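Local coordinates for protein glycoside hydrolase family 12 (Spirochaeta thermophila, PDB 5LU3) that probably binds and degrades cellulose, this chain being the calcium-binding family 64 carbohydrate-binding module of a putative family 12 glycoside hydrolase, at residues E17-T22 and Y69-G74. Sequence-based numbering, arbitrary orientation.
Sequences EYLWKT and YIHYKG
Tyr18 with Tyr72 and Trp20 with Ile70 are the hydrogen-bonded pairs of an antiparallel match between 17-22 and 69-74, whose axes approach to 4.7 Å. Each pair exchanges two backbone bonds, the one from Tyr72 N to Tyr18 O being almost straight. The tightly packed face carries these four side chains. Trp20 CZ3 lies 3.5 Å from Tyr72 CB, and its CH2 sits over one face of the Tyr72 ring, the two planes inclined at 58°. Tyr72 CD1 meets the edge of the Tyr18 ring at CD2 (3.7 Å), while Ile70 CG2 abuts the Trp20 edge at CE3 (3.9 Å).

The other face is looser and more polar. With its CG anti to the backbone N (chi1 -179°), His71 reaches diagonally to Glu17: NE2 donates to the anti lone pair of OE2 at 2.7 Å, carboxylate and imidazole being nearly coplanar (10°). Leu19 CD2 lies 3.8 Å from His71 CG, approaching the imidazole obliquely. Replacing His71 by an alanine is likely to leave the Glu17 carboxylate without this donor and freer to turn, and Leu19 CD2 without the ring it rests against. Farther along, a water bridges Lys21 NZ and Tyr69 OH, the latter also bonded to Asp65.

In this beta-sandwich module, the aromatic face packs on Val81 of strand 80-85 in the opposing sheet and on Phe10 and Tyr12 of strand 10-13; strands 4-5 and 42-45 flank the pair within its own sheet.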
# COMPACT_ATOMS: atom_id res chain seq x y z
N GLU A 17 7.78 -11.10 2.44
CA GLU A 17 7.92 -10.26 1.26
C GLU A 17 6.83 -10.66 0.29
O GLU A 17 6.73 -11.83 -0.08
CB GLU A 17 9.29 -10.49 0.62
CG GLU A 17 9.63 -9.48 -0.46
CD GLU A 17 11.12 -9.34 -0.74
OE1 GLU A 17 11.96 -10.08 -0.17
OE2 GLU A 17 11.45 -8.45 -1.53
N TYR A 18 6.01 -9.69 -0.08
CA TYR A 18 4.77 -9.92 -0.80
C TYR A 18 4.60 -8.92 -1.92
O TYR A 18 5.06 -7.76 -1.83
CB TYR A 18 3.54 -9.89 0.13
CG TYR A 18 3.71 -10.82 1.29
CD1 TYR A 18 3.68 -12.20 1.11
CD2 TYR A 18 4.03 -10.34 2.55
CE1 TYR A 18 3.89 -13.07 2.19
CE2 TYR A 18 4.26 -11.20 3.61
CZ TYR A 18 4.20 -12.55 3.43
OH TYR A 18 4.45 -13.38 4.50
N LEU A 19 3.90 -9.36 -2.95
CA LEU A 19 3.53 -8.53 -4.11
C LEU A 19 2.02 -8.52 -4.24
O LEU A 19 1.41 -9.58 -4.39
CB LEU A 19 4.16 -9.09 -5.38
CG LEU A 19 5.67 -9.21 -5.37
CD1 LEU A 19 6.15 -9.89 -6.64
CD2 LEU A 19 6.31 -7.84 -5.22
N TRP A 20 1.41 -7.33 -4.23
CA TRP A 20 -0.04 -7.20 -4.34
C TRP A 20 -0.35 -6.19 -5.43
O TRP A 20 0.45 -5.30 -5.68
CB TRP A 20 -0.67 -6.70 -3.06
CG TRP A 20 -0.45 -7.57 -1.88
CD1 TRP A 20 -0.74 -8.87 -1.77
CD2 TRP A 20 0.19 -7.19 -0.66
NE1 TRP A 20 -0.38 -9.33 -0.53
CE2 TRP A 20 0.20 -8.31 0.17
CE3 TRP A 20 0.73 -5.99 -0.18
CZ2 TRP A 20 0.75 -8.28 1.48
CZ3 TRP A 20 1.25 -5.97 1.12
CH2 TRP A 20 1.25 -7.10 1.92
N LYS A 21 -1.53 -6.29 -6.02
CA LYS A 21 -1.99 -5.26 -6.93
C LYS A 21 -3.44 -4.95 -6.66
O LYS A 21 -4.18 -5.80 -6.19
CB LYS A 21 -1.74 -5.62 -8.40
CG LYS A 21 -2.54 -6.79 -8.91
CD LYS A 21 -2.21 -7.13 -10.35
CE LYS A 21 -3.03 -8.34 -10.79
NZ LYS A 21 -2.70 -8.75 -12.16
N THR A 22 -3.83 -3.72 -6.97
CA THR A 22 -5.21 -3.30 -6.83
C THR A 22 -5.50 -2.21 -7.82
O THR A 22 -4.62 -1.45 -8.19
CB THR A 22 -5.52 -2.84 -5.38
OG1 THR A 22 -6.90 -2.55 -5.23
CG2 THR A 22 -4.70 -1.62 -4.98
N TYR A 69 0.75 -1.39 -8.09
CA TYR A 69 1.58 -2.57 -7.86
C TYR A 69 2.44 -2.33 -6.64
O TYR A 69 3.27 -1.42 -6.62
CB TYR A 69 2.46 -2.81 -9.10
CG TYR A 69 1.64 -3.21 -10.31
CD1 TYR A 69 1.33 -4.55 -10.56
CD2 TYR A 69 1.15 -2.26 -11.19
CE1 TYR A 69 0.55 -4.91 -11.63
CE2 TYR A 69 0.33 -2.64 -12.27
CZ TYR A 69 0.06 -3.97 -12.50
OH TYR A 69 -0.73 -4.39 -13.57
N ILE A 70 2.20 -3.14 -5.61
CA ILE A 70 2.75 -2.93 -4.27
C ILE A 70 3.72 -4.04 -3.92
O ILE A 70 3.39 -5.22 -4.04
CB ILE A 70 1.60 -2.93 -3.25
CG1 ILE A 70 0.53 -1.90 -3.61
CG2 ILE A 70 2.13 -2.71 -1.84
CD1 ILE A 70 -0.87 -2.38 -3.40
N HIS A 71 4.91 -3.63 -3.48
CA HIS A 71 5.91 -4.55 -2.97
C HIS A 71 6.15 -4.23 -1.51
O HIS A 71 6.52 -3.13 -1.15
CB HIS A 71 7.19 -4.33 -3.78
CG HIS A 71 8.32 -5.23 -3.41
ND1 HIS A 71 9.56 -5.04 -3.96
CD2 HIS A 71 8.45 -6.25 -2.53
CE1 HIS A 71 10.40 -5.94 -3.48
NE2 HIS A 71 9.76 -6.68 -2.60
N TYR A 72 5.86 -5.23 -0.66
CA TYR A 72 5.99 -5.15 0.80
C TYR A 72 7.11 -6.06 1.26
O TYR A 72 7.21 -7.21 0.81
CB TYR A 72 4.69 -5.65 1.41
CG TYR A 72 4.60 -5.88 2.90
CD1 TYR A 72 5.19 -6.99 3.52
CD2 TYR A 72 3.85 -5.01 3.71
CE1 TYR A 72 5.02 -7.23 4.87
CE2 TYR A 72 3.70 -5.25 5.08
CZ TYR A 72 4.28 -6.36 5.65
OH TYR A 72 4.07 -6.59 6.98
N LYS A 73 7.91 -5.58 2.21
CA LYS A 73 8.84 -6.46 2.92
C LYS A 73 8.91 -5.99 4.37
O LYS A 73 9.11 -4.79 4.65
CB LYS A 73 10.23 -6.48 2.28
CG LYS A 73 11.17 -7.47 2.95
CD LYS A 73 12.58 -7.41 2.38
CE LYS A 73 13.49 -8.45 3.01
NZ LYS A 73 13.68 -8.23 4.47
N GLY A 74 8.73 -6.95 5.28
CA GLY A 74 8.91 -6.72 6.71
C GLY A 74 9.60 -7.90 7.33
O GLY A 74 9.52 -9.02 6.83
O HOH W 1 -2.90 -6.29 -13.77